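Local coordinates for protein endo-beta-1,4-mannanase (Alicyclobacillus acidocaldarius, PDB 4CD8) that hydrolyses internal beta-1,4-mannosidic linkages of mannans as an endo-acting glycoside hydrolase of family GH113, at residues H84-P94 and V137-C147; E159-R170 and V189-L197. All coordinates share one frame; numbering follows the deposited sequence. Where two conformers were deposited one is given.

Both contacts belong to one TIM barrel and follow each other along the chain. Interaction 1 pairs two neighbouring parallel strands of the barrel wall. Interaction 2 lies further out, where helix 159-172 meets the loop that leads into strand 197-201. Their centres are 20 Å apart, yet they touch. Met145 CE packs on Leu197 CD1 at 3.6 Å, and Phe146 CD2 lies 3.9 Å from Val169 CG1. Strand 145-150 and helix 159-172 are consecutive elements, which links the two contacts directly. Interaction 1 is nearer the bound mannose-like inhibitor: the Lys93 side chain is about 5 Å from it, against about 13 Å for that of Trp162 in interaction 2.

Interaction 1: H84-P94 and V137-C147; sequences HALGLKVCLKP and VAKRTGCEMFC
Val90, Leu92, Met145 and Cys147 join strand 89-98 to strand 145-150 by parallel backbone hydrogen bonds. Met145 N donates to Val90 O, Leu92 N to Met145 O at 3.0 Å, and Cys147 N to Leu92 O at 3.0 Å.

Just before the first bridged pair, Cys91 with Met145, a side chain supplies the acceptor. Glu144 OE1 accepts from His84 NE2 at 2.8 Å and from Val90 N at 2.9 Å. The histidine nitrogen arrives on the syn side, with the oxygen in the ring plane. The amide comes from above the carboxylate plane. A bend in the Glu144 chain (chi2 87°) turns the carboxylate back to both donors. An alanine here would take away the carboxylate and would probably leave His84 NE2 and Val90 N without their shared acceptor. Water 1 joins the other ring nitrogen, His84 ND1, to Thr141 O.

The apolar contacts fall on two faces. On one, Cys91 SG lies 3.8 Å from both Met145 CB and CG. On the other, Leu92 CD2 reaches Ala138 CB at 4.0 Å, and the Pro94 ring meets Phe146 CE1 and CZ. Nearby, Val90 CG1 touches Cys143 SG at 3.6 Å.

Lys93 sends its amine to Glu231, a residue of the inhibitor pocket. Gly87 and Gly142 end the preceding helices in Schellman motifs. Neighbouring parallel strands, each following a helix, are what the repeated beta/alpha units of a TIM barrel give.

Interaction 2: E159-R170 and V189-L197; sequences EAMWRETIARVR and VRFWDAVDL
In this TIM barrel, helix 159-172 packs against the loop leading to strand 197-201 through an aromatic stack and two arginine-aspartate salt bridges. The stack is offset. The five-membered ring of Trp162 and the Phe191 ring have centroids 4.4 Å apart and planes at 17°. Trp162 CB makes a CH-pi contact over the centre of the Phe191 ring, at 3.9 Å from its centroid. Val189 CG1 covers the opposite face of Phe191. The phenylalanine takes the crowded position, CG between the backbone N and the carbonyl carbon (chi1 55°), and this carries its ring to the helix. Tyr179 meets both rings edge-to-face.

Ile166 fills the next helical turn. Its CD1 tip touches Phe191 CD1, Ala194 CB and Val195 CG1.

Arg163 lies extended. It holds Asp193 end-on, with NH1 to OD2 and NH2 to OD1, both at 2.8 Å. NE and NH2 also reach Glu159 OE2 side-on, but Glu159 was modelled in two positions, so this half of the network is less certain.

Arg170 grips Asp196 end-on, and the two planes are turned 52° apart. Its NH1 meets OD2 at 2.8 Å on the syn side, while NH2 approaches OD1 from above the carboxylate plane. Asp196 OD2 also accepts from Val177 N of strand 176-182. Water 3 accepts from Arg170 NE at 2.9 Å and donates to Ala194 O at 2.7 Å, the same carbonyl that Arg170 NH2 bonds at 3.2 Å.

Interaction 1: H84-P94 and V137-C147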
loop_
_atom_site.group_PDB
_atom_site.type_symbol
_atom_site.label_atom_id
_atom_site.label_comp_id
_atom_site.label_asym_id
_atom_site.label_seq_id
_atom_site.Cartn_x
_atom_site.Cartn_y
_atom_site.Cartn_z
ATOM N N HIS A 84 -1.910 17.318 -2.834
ATOM C CA HIS A 84 -1.187 17.993 -3.902
ATOM C C HIS A 84 -0.849 19.435 -3.564
ATOM O O HIS A 84 0.214 19.951 -3.934
ATOM C CB HIS A 84 -2.027 17.938 -5.182
ATOM C CG HIS A 84 -1.957 16.623 -5.890
ATOM N ND1 HIS A 84 -3.038 16.049 -6.522
ATOM C CD2 HIS A 84 -0.917 15.776 -6.094
ATOM C CE1 HIS A 84 -2.666 14.907 -7.077
ATOM N NE2 HIS A 84 -1.383 14.725 -6.836
ATOM N N ALA A 85 -1.775 20.117 -2.912
ATOM C CA ALA A 85 -1.574 21.498 -2.514
ATOM C C ALA A 85 -0.482 21.648 -1.470
ATOM O O ALA A 85 0.067 22.755 -1.307
ATOM C CB ALA A 85 -2.865 22.107 -2.018
ATOM N N LEU A 86 -0.245 20.564 -0.725
ATOM C CA LEU A 86 0.823 20.504 0.257
ATOM C C LEU A 86 2.151 20.011 -0.351
ATOM O O LEU A 86 3.125 19.811 0.360
ATOM C CB LEU A 86 0.416 19.624 1.425
ATOM C CG LEU A 86 -0.779 20.128 2.198
ATOM C CD1 LEU A 86 -1.351 18.973 3.006
ATOM C CD2 LEU A 86 -0.380 21.301 3.063
ATOM N N GLY A 87 2.180 19.783 -1.665
ATOM C CA GLY A 87 3.446 19.468 -2.337
ATOM C C GLY A 87 3.753 17.984 -2.410
ATOM O O GLY A 87 4.821 17.582 -2.826
ATOM N N LEU A 88 2.799 17.147 -1.996
ATOM C CA LEU A 88 2.971 15.700 -2.103
ATOM C C LEU A 88 2.575 15.154 -3.494
ATOM O O LEU A 88 1.683 15.692 -4.127
ATOM C CB LEU A 88 2.115 14.997 -1.032
ATOM C CG LEU A 88 2.545 15.309 0.409
ATOM C CD1 LEU A 88 1.437 14.888 1.381
ATOM C CD2 LEU A 88 3.876 14.620 0.731
ATOM N N LYS A 89 3.271 14.101 -3.951
ATOM C CA LYS A 89 2.785 13.230 -5.008
ATOM C C LYS A 89 1.848 12.199 -4.357
ATOM O O LYS A 89 2.027 11.852 -3.191
ATOM C CB LYS A 89 3.937 12.572 -5.750
ATOM C CG LYS A 89 4.767 13.560 -6.534
ATOM C CD LYS A 89 5.867 12.819 -7.273
ATOM C CE LYS A 89 6.614 13.730 -8.255
ATOM N NZ LYS A 89 7.442 14.708 -7.521
ATOM N N VAL A 90 0.875 11.707 -5.115
ATOM C CA VAL A 90 -0.219 10.903 -4.569
ATOM C C VAL A 90 -0.354 9.607 -5.346
ATOM O O VAL A 90 -0.525 9.612 -6.581
ATOM C CB VAL A 90 -1.573 11.626 -4.601
ATOM C CG1 VAL A 90 -2.680 10.737 -4.046
ATOM C CG2 VAL A 90 -1.546 12.935 -3.813
ATOM N N CYS A 91 -0.330 8.484 -4.625
ATOM C CA CYS A 91 -0.699 7.186 -5.177
ATOM C C CYS A 91 -2.088 6.818 -4.701
ATOM O O CYS A 91 -2.365 6.921 -3.499
ATOM C CB CYS A 91 0.267 6.103 -4.772
ATOM S SG CYS A 91 -0.159 4.458 -5.365
ATOM N N LEU A 92 -2.965 6.401 -5.611
ATOM C CA LEU A 92 -4.299 5.911 -5.210
ATOM C C LEU A 92 -4.271 4.405 -5.152
ATOM O O LEU A 92 -3.894 3.750 -6.130
ATOM C CB LEU A 92 -5.386 6.403 -6.153
ATOM C CG LEU A 92 -6.830 6.165 -5.694
ATOM C CD1 LEU A 92 -7.154 6.834 -4.330
ATOM C CD2 LEU A 92 -7.793 6.589 -6.793
ATOM N N LYS A 93 -4.742 3.845 -3.997
ATOM C CA LYS A 93 -4.671 2.420 -3.744
ATOM C C LYS A 93 -5.987 1.870 -3.253
ATOM O O LYS A 93 -6.219 1.754 -2.026
ATOM C CB LYS A 93 -3.561 2.071 -2.760
ATOM C CG LYS A 93 -3.374 0.589 -2.500
ATOM C CD LYS A 93 -2.197 0.375 -1.577
ATOM C CE LYS A 93 -2.255 -0.910 -0.773
ATOM N NZ LYS A 93 -0.961 -1.102 -0.098
ATOM N N PRO A 94 -6.871 1.544 -4.182
ATOM C CA PRO A 94 -8.062 0.758 -3.833
ATOM C C PRO A 94 -7.693 -0.700 -3.613
ATOM O O PRO A 94 -6.920 -1.245 -4.372
ATOM C CB PRO A 94 -8.959 0.902 -5.071
ATOM C CG PRO A 94 -8.211 1.699 -6.059
ATOM C CD PRO A 94 -6.772 1.751 -5.630
ATOM N N VAL A 137 -10.817 7.999 -11.549
ATOM C CA VAL A 137 -10.723 8.994 -10.485
ATOM C C VAL A 137 -9.272 9.471 -10.298
ATOM O O VAL A 137 -9.028 10.671 -10.183
ATOM C CB VAL A 137 -11.279 8.458 -9.140
ATOM C CG1 VAL A 137 -10.931 9.395 -8.004
ATOM C CG2 VAL A 137 -12.805 8.217 -9.214
ATOM N N ALA A 138 -8.325 8.525 -10.347
ATOM C CA ALA A 138 -6.899 8.851 -10.265
ATOM C C ALA A 138 -6.464 9.815 -11.379
ATOM O O ALA A 138 -5.735 10.757 -11.121
ATOM C CB ALA A 138 -6.043 7.600 -10.275
ATOM N N LYS A 139 -6.960 9.584 -12.593
ATOM C CA LYS A 139 -6.577 10.445 -13.714
ATOM C C LYS A 139 -7.160 11.846 -13.530
ATOM O O LYS A 139 -6.464 12.873 -13.662
ATOM C CB LYS A 139 -7.045 9.840 -15.021
ATOM C CG LYS A 139 -6.826 10.811 -16.177
ATOM C CD LYS A 139 -6.798 10.103 -17.510
ATOM C CE LYS A 139 -6.694 11.135 -18.635
ATOM N NZ LYS A 139 -6.364 10.453 -19.898
ATOM N N ARG A 140 -8.445 11.903 -13.206
ATOM C CA ARG A 140 -9.107 13.192 -13.036
ATOM C C ARG A 140 -8.583 14.034 -11.861
ATOM O O ARG A 140 -8.642 15.258 -11.908
ATOM C CB ARG A 140 -10.606 12.973 -12.876
ATOM C CG ARG A 140 -11.305 12.411 -14.104
ATOM C CD ARG A 140 -12.824 12.438 -13.985
ATOM N NE ARG A 140 -13.338 13.785 -13.984
ATOM C CZ ARG A 140 -14.620 14.081 -13.877
ATOM N NH1 ARG A 140 -15.534 13.116 -13.763
ATOM N NH2 ARG A 140 -14.989 15.351 -13.879
ATOM N N THR A 141 -8.075 13.358 -10.827
ATOM C CA THR A 141 -7.548 14.020 -9.627
ATOM C C THR A 141 -6.024 14.219 -9.698
ATOM O O THR A 141 -5.415 14.741 -8.786
ATOM C CB THR A 141 -7.927 13.261 -8.345
ATOM O OG1 THR A 141 -7.411 11.930 -8.401
ATOM C CG2 THR A 141 -9.478 13.251 -8.186
ATOM N N GLY A 142 -5.427 13.815 -10.817
ATOM C CA GLY A 142 -4.015 14.050 -11.040
ATOM C C GLY A 142 -3.074 13.197 -10.199
ATOM O O GLY A 142 -1.911 13.574 -9.935
ATOM N N CYS A 143 -3.556 12.048 -9.759
ATOM C CA CYS A 143 -2.709 11.187 -8.965
ATOM C C CYS A 143 -1.581 10.639 -9.837
ATOM O O CYS A 143 -1.823 10.091 -10.900
ATOM C CB CYS A 143 -3.508 10.042 -8.341
ATOM S SG CYS A 143 -4.680 10.502 -7.069
ATOM N N GLU A 144 -0.370 10.760 -9.317
ATOM C CA GLU A 144 0.864 10.402 -10.018
ATOM C C GLU A 144 1.114 8.888 -10.093
ATOM O O GLU A 144 1.889 8.396 -10.881
ATOM C CB GLU A 144 2.022 11.088 -9.338
ATOM C CG GLU A 144 2.016 12.604 -9.504
ATOM C CD GLU A 144 1.228 13.407 -8.500
ATOM O OE1 GLU A 144 0.414 12.820 -7.713
ATOM O OE2 GLU A 144 1.384 14.649 -8.538
ATOM N N MET A 145 0.452 8.121 -9.235
ATOM C CA MET A 145 0.540 6.665 -9.305
ATOM C C MET A 145 -0.810 6.037 -8.950
ATOM O O MET A 145 -1.604 6.636 -8.220
ATOM C CB MET A 145 1.609 6.118 -8.335
ATOM C CG MET A 145 2.013 4.675 -8.528
ATOM S SD MET A 145 3.250 4.132 -7.334
ATOM C CE MET A 145 4.628 5.228 -7.532
ATOM N N PHE A 146 -1.009 4.828 -9.458
ATOM C CA PHE A 146 -2.172 4.008 -9.221
ATOM C C PHE A 146 -1.693 2.599 -8.938
ATOM O O PHE A 146 -0.889 2.029 -9.656
ATOM C CB PHE A 146 -3.119 3.989 -10.418
ATOM C CG PHE A 146 -4.396 3.231 -10.149
ATOM C CD1 PHE A 146 -5.407 3.827 -9.427
ATOM C CD2 PHE A 146 -4.592 1.932 -10.601
ATOM C CE1 PHE A 146 -6.612 3.146 -9.152
ATOM C CE2 PHE A 146 -5.810 1.263 -10.353
ATOM C CZ PHE A 146 -6.798 1.887 -9.605
ATOM N N CYS A 147 -2.199 2.020 -7.851
ATOM C CA CYS A 147 -1.848 0.672 -7.483
ATOM C C CYS A 147 -2.992 -0.254 -7.800
ATOM O O CYS A 147 -4.088 -0.144 -7.191
ATOM C CB CYS A 147 -1.500 0.608 -6.004
ATOM S SG CYS A 147 -0.965 -0.996 -5.413
HETATM O O HOH W 1 -5.669 16.693 -6.964
HETATM O O HOH W 2 -4.358 -1.887 -4.944
#

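Interaction 2: E159-R170 and V189-L197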
loop_
_atom_site.group_PDB
_atom_site.type_symbol
_atom_site.label_atom_id
_atom_site.label_comp_id
_atom_site.label_asym_id
_atom_site.label_seq_id
_atom_site.Cartn_x
_atom_site.Cartn_y
_atom_site.Cartn_z
ATOM N N GLU A 159 -3.122 -15.078 -14.680
ATOM C CA GLU A 159 -2.286 -14.085 -15.328
ATOM C C GLU A 159 -3.042 -13.316 -16.424
ATOM O O GLU A 159 -2.988 -12.095 -16.488
ATOM C CB GLU A 159 -1.048 -14.777 -15.917
ATOM C CG GLU A 159 0.063 -13.836 -16.337
ATOM C CD GLU A 159 1.103 -14.525 -17.192
ATOM O OE1 GLU A 159 1.262 -15.761 -17.084
ATOM O OE2 GLU A 159 1.733 -13.816 -17.992
ATOM N N ALA A 160 -3.729 -14.047 -17.284
ATOM C CA ALA A 160 -4.495 -13.426 -18.360
ATOM C C ALA A 160 -5.558 -12.499 -17.785
ATOM O O ALA A 160 -5.784 -11.421 -18.283
ATOM C CB ALA A 160 -5.103 -14.494 -19.254
ATOM N N MET A 161 -6.195 -12.899 -16.682
ATOM C CA MET A 161 -7.174 -12.031 -16.096
ATOM C C MET A 161 -6.548 -10.766 -15.515
ATOM O O MET A 161 -7.139 -9.688 -15.619
ATOM C CB MET A 161 -8.031 -12.760 -15.043
ATOM C CG MET A 161 -8.935 -13.834 -15.669
ATOM S SD MET A 161 -9.818 -14.762 -14.413
ATOM C CE MET A 161 -10.674 -15.934 -15.490
ATOM N N TRP A 162 -5.362 -10.885 -14.905
ATOM C CA TRP A 162 -4.663 -9.692 -14.399
ATOM C C TRP A 162 -4.263 -8.757 -15.547
ATOM O O TRP A 162 -4.369 -7.535 -15.444
ATOM C CB TRP A 162 -3.410 -10.051 -13.603
ATOM C CG TRP A 162 -3.716 -10.230 -12.158
ATOM C CD1 TRP A 162 -3.752 -11.398 -11.489
ATOM C CD2 TRP A 162 -4.032 -9.206 -11.248
ATOM N NE1 TRP A 162 -4.069 -11.174 -10.186
ATOM C CE2 TRP A 162 -4.275 -9.839 -9.995
ATOM C CE3 TRP A 162 -4.168 -7.837 -11.343
ATOM C CZ2 TRP A 162 -4.631 -9.117 -8.850
ATOM C CZ3 TRP A 162 -4.541 -7.121 -10.212
ATOM C CH2 TRP A 162 -4.791 -7.777 -8.979
ATOM N N ARG A 163 -3.825 -9.354 -16.637
ATOM C CA ARG A 163 -3.417 -8.528 -17.810
ATOM C C ARG A 163 -4.619 -7.794 -18.422
ATOM O O ARG A 163 -4.494 -6.612 -18.774
ATOM C CB ARG A 163 -2.717 -9.392 -18.813
ATOM C CG ARG A 163 -1.354 -9.860 -18.334
ATOM C CD ARG A 163 -0.668 -10.707 -19.396
ATOM N NE ARG A 163 0.608 -11.250 -18.940
ATOM C CZ ARG A 163 1.746 -10.577 -18.901
ATOM N NH1 ARG A 163 1.782 -9.311 -19.304
ATOM N NH2 ARG A 163 2.854 -11.190 -18.459
ATOM N N GLU A 164 -5.784 -8.451 -18.478
ATOM C CA GLU A 164 -7.038 -7.749 -18.849
ATOM C C GLU A 164 -7.331 -6.574 -17.920
ATOM O O GLU A 164 -7.684 -5.477 -18.360
ATOM C CB GLU A 164 -8.258 -8.678 -18.875
ATOM C CG GLU A 164 -8.128 -9.795 -19.896
ATOM C CD GLU A 164 -9.267 -10.786 -19.848
ATOM O OE1 GLU A 164 -9.972 -10.934 -18.815
ATOM O OE2 GLU A 164 -9.476 -11.412 -20.877
ATOM N N THR A 165 -7.210 -6.807 -16.613
ATOM C CA THR A 165 -7.532 -5.751 -15.658
ATOM C C THR A 165 -6.584 -4.542 -15.836
ATOM O O THR A 165 -6.991 -3.395 -15.828
ATOM C CB THR A 165 -7.390 -6.335 -14.254
ATOM O OG1 THR A 165 -8.360 -7.394 -14.126
ATOM C CG2 THR A 165 -7.533 -5.261 -13.166
ATOM N N ILE A 166 -5.306 -4.852 -15.987
ATOM C CA ILE A 166 -4.277 -3.816 -16.151
ATOM C C ILE A 166 -4.471 -3.056 -17.459
ATOM O O ILE A 166 -4.400 -1.832 -17.456
ATOM C CB ILE A 166 -2.863 -4.407 -16.021
ATOM C CG1 ILE A 166 -2.626 -4.917 -14.570
ATOM C CG2 ILE A 166 -1.818 -3.352 -16.413
ATOM C CD1 ILE A 166 -1.444 -5.853 -14.428
ATOM N N ALA A 167 -4.794 -3.783 -18.524
ATOM C CA ALA A 167 -5.019 -3.127 -19.797
ATOM C C ALA A 167 -6.177 -2.149 -19.683
ATOM O O ALA A 167 -6.150 -1.061 -20.202
ATOM C CB ALA A 167 -5.290 -4.165 -20.865
ATOM N N ARG A 168 -7.216 -2.537 -18.967
ATOM C CA ARG A 168 -8.356 -1.636 -18.820
ATOM C C ARG A 168 -7.973 -0.412 -17.993
ATOM O O ARG A 168 -8.351 0.707 -18.319
ATOM C CB ARG A 168 -9.532 -2.368 -18.197
ATOM C CG ARG A 168 -10.757 -1.502 -18.013
ATOM C CD ARG A 168 -11.873 -2.401 -17.529
ATOM N NE ARG A 168 -13.086 -1.671 -17.289
ATOM C CZ ARG A 168 -14.170 -2.159 -16.645
ATOM N NH1 ARG A 168 -14.162 -3.366 -16.171
ATOM N NH2 ARG A 168 -15.270 -1.358 -16.472
ATOM N N VAL A 169 -7.240 -0.613 -16.896
ATOM C CA VAL A 169 -6.708 0.509 -16.167
ATOM C C VAL A 169 -5.898 1.485 -17.046
ATOM O O VAL A 169 -6.049 2.691 -16.937
ATOM C CB VAL A 169 -5.816 0.023 -14.981
ATOM C CG1 VAL A 169 -4.939 1.124 -14.412
ATOM C CG2 VAL A 169 -6.680 -0.552 -13.863
ATOM N N ARG A 170 -5.108 0.948 -17.962
ATOM C CA ARG A 170 -4.318 1.807 -18.842
ATOM C C ARG A 170 -5.204 2.660 -19.748
ATOM O O ARG A 170 -4.809 3.759 -20.134
ATOM C CB ARG A 170 -3.398 0.963 -19.680
ATOM C CG ARG A 170 -2.292 0.239 -18.946
ATOM C CD ARG A 170 -1.235 1.134 -18.348
ATOM N NE ARG A 170 -0.045 0.352 -18.022
ATOM C CZ ARG A 170 1.029 0.825 -17.400
ATOM N NH1 ARG A 170 1.093 2.089 -17.041
ATOM N NH2 ARG A 170 2.057 0.016 -17.170
ATOM N N VAL A 189 5.474 -13.489 -9.072
ATOM C CA VAL A 189 4.499 -12.829 -9.912
ATOM C C VAL A 189 5.001 -12.869 -11.369
ATOM O O VAL A 189 6.188 -12.608 -11.641
ATOM C CB VAL A 189 4.313 -11.379 -9.471
ATOM C CG1 VAL A 189 3.535 -10.544 -10.510
ATOM C CG2 VAL A 189 3.588 -11.342 -8.143
ATOM N N ARG A 190 4.100 -13.214 -12.282
ATOM C CA ARG A 190 4.468 -13.437 -13.665
ATOM C C ARG A 190 4.039 -12.337 -14.627
ATOM O O ARG A 190 4.288 -12.474 -15.834
ATOM C CB ARG A 190 3.918 -14.791 -14.132
ATOM C CG ARG A 190 4.380 -15.992 -13.330
ATOM C CD ARG A 190 5.869 -16.211 -13.357
ATOM N NE ARG A 190 6.361 -16.507 -14.711
ATOM C CZ ARG A 190 6.444 -17.743 -15.202
ATOM N NH1 ARG A 190 6.050 -18.790 -14.469
ATOM N NH2 ARG A 190 6.927 -17.951 -16.441
ATOM N N PHE A 191 3.444 -11.261 -14.119
ATOM C CA PHE A 191 2.963 -10.172 -14.969
ATOM C C PHE A 191 3.629 -8.819 -14.652
ATOM O O PHE A 191 3.069 -7.776 -14.963
ATOM C CB PHE A 191 1.432 -10.109 -14.943
ATOM C CG PHE A 191 0.846 -10.002 -13.553
ATOM C CD1 PHE A 191 0.717 -8.767 -12.942
ATOM C CD2 PHE A 191 0.369 -11.133 -12.898
ATOM C CE1 PHE A 191 0.151 -8.636 -11.684
ATOM C CE2 PHE A 191 -0.213 -11.020 -11.606
ATOM C CZ PHE A 191 -0.292 -9.777 -11.007
ATOM N N TRP A 192 4.852 -8.832 -14.095
ATOM C CA TRP A 192 5.536 -7.578 -13.800
ATOM C C TRP A 192 5.788 -6.733 -15.062
ATOM O O TRP A 192 5.861 -5.525 -14.975
ATOM C CB TRP A 192 6.877 -7.779 -13.090
ATOM C CG TRP A 192 6.820 -8.297 -11.667
ATOM C CD1 TRP A 192 7.492 -9.351 -11.190
ATOM C CD2 TRP A 192 6.068 -7.742 -10.537
ATOM N NE1 TRP A 192 7.243 -9.499 -9.823
ATOM C CE2 TRP A 192 6.393 -8.517 -9.415
ATOM C CE3 TRP A 192 5.241 -6.640 -10.378
ATOM C CZ2 TRP A 192 5.843 -8.269 -8.160
ATOM C CZ3 TRP A 192 4.668 -6.399 -9.144
ATOM C CH2 TRP A 192 4.979 -7.214 -8.041
ATOM N N ASP A 193 5.933 -7.384 -16.211
ATOM C CA ASP A 193 6.072 -6.615 -17.443
ATOM C C ASP A 193 4.889 -5.696 -17.765
ATOM O O ASP A 193 5.031 -4.730 -18.514
ATOM C CB ASP A 193 6.318 -7.569 -18.613
ATOM C CG ASP A 193 5.171 -8.533 -18.818
ATOM O OD1 ASP A 193 5.005 -9.440 -17.986
ATOM O OD2 ASP A 193 4.387 -8.391 -19.756
ATOM N N ALA A 194 3.723 -5.944 -17.179
ATOM C CA ALA A 194 2.544 -5.161 -17.437
ATOM C C ALA A 194 2.443 -3.936 -16.567
ATOM O O ALA A 194 1.565 -3.139 -16.765
ATOM C CB ALA A 194 1.282 -6.023 -17.304
ATOM N N VAL A 195 3.344 -3.798 -15.589
ATOM C CA VAL A 195 3.342 -2.629 -14.758
ATOM C C VAL A 195 4.625 -1.817 -14.884
ATOM O O VAL A 195 5.585 -2.265 -15.454
ATOM C CB VAL A 195 3.017 -2.946 -13.283
ATOM C CG1 VAL A 195 1.685 -3.698 -13.196
ATOM C CG2 VAL A 195 4.135 -3.734 -12.642
ATOM N N ASP A 196 4.597 -0.580 -14.399
ATOM C CA ASP A 196 5.787 0.295 -14.471
ATOM C C ASP A 196 6.802 0.067 -13.386
ATOM O O ASP A 196 7.992 0.287 -13.553
ATOM C CB ASP A 196 5.345 1.749 -14.492
ATOM C CG ASP A 196 4.336 2.016 -15.606
ATOM O OD1 ASP A 196 4.575 1.541 -16.731
ATOM O OD2 ASP A 196 3.327 2.683 -15.395
ATOM N N LEU A 197 6.291 -0.280 -12.202
ATOM C CA LEU A 197 7.108 -0.447 -11.008
ATOM C C LEU A 197 6.699 -1.707 -10.281
ATOM O O LEU A 197 5.503 -1.965 -10.101
ATOM C CB LEU A 197 6.922 0.728 -10.027
ATOM C CG LEU A 197 7.293 2.104 -10.571
ATOM C CD1 LEU A 197 6.546 3.198 -9.826
ATOM C CD2 LEU A 197 8.802 2.278 -10.457
HETATM O O HOH W 3 0.511 -2.283 -19.127
#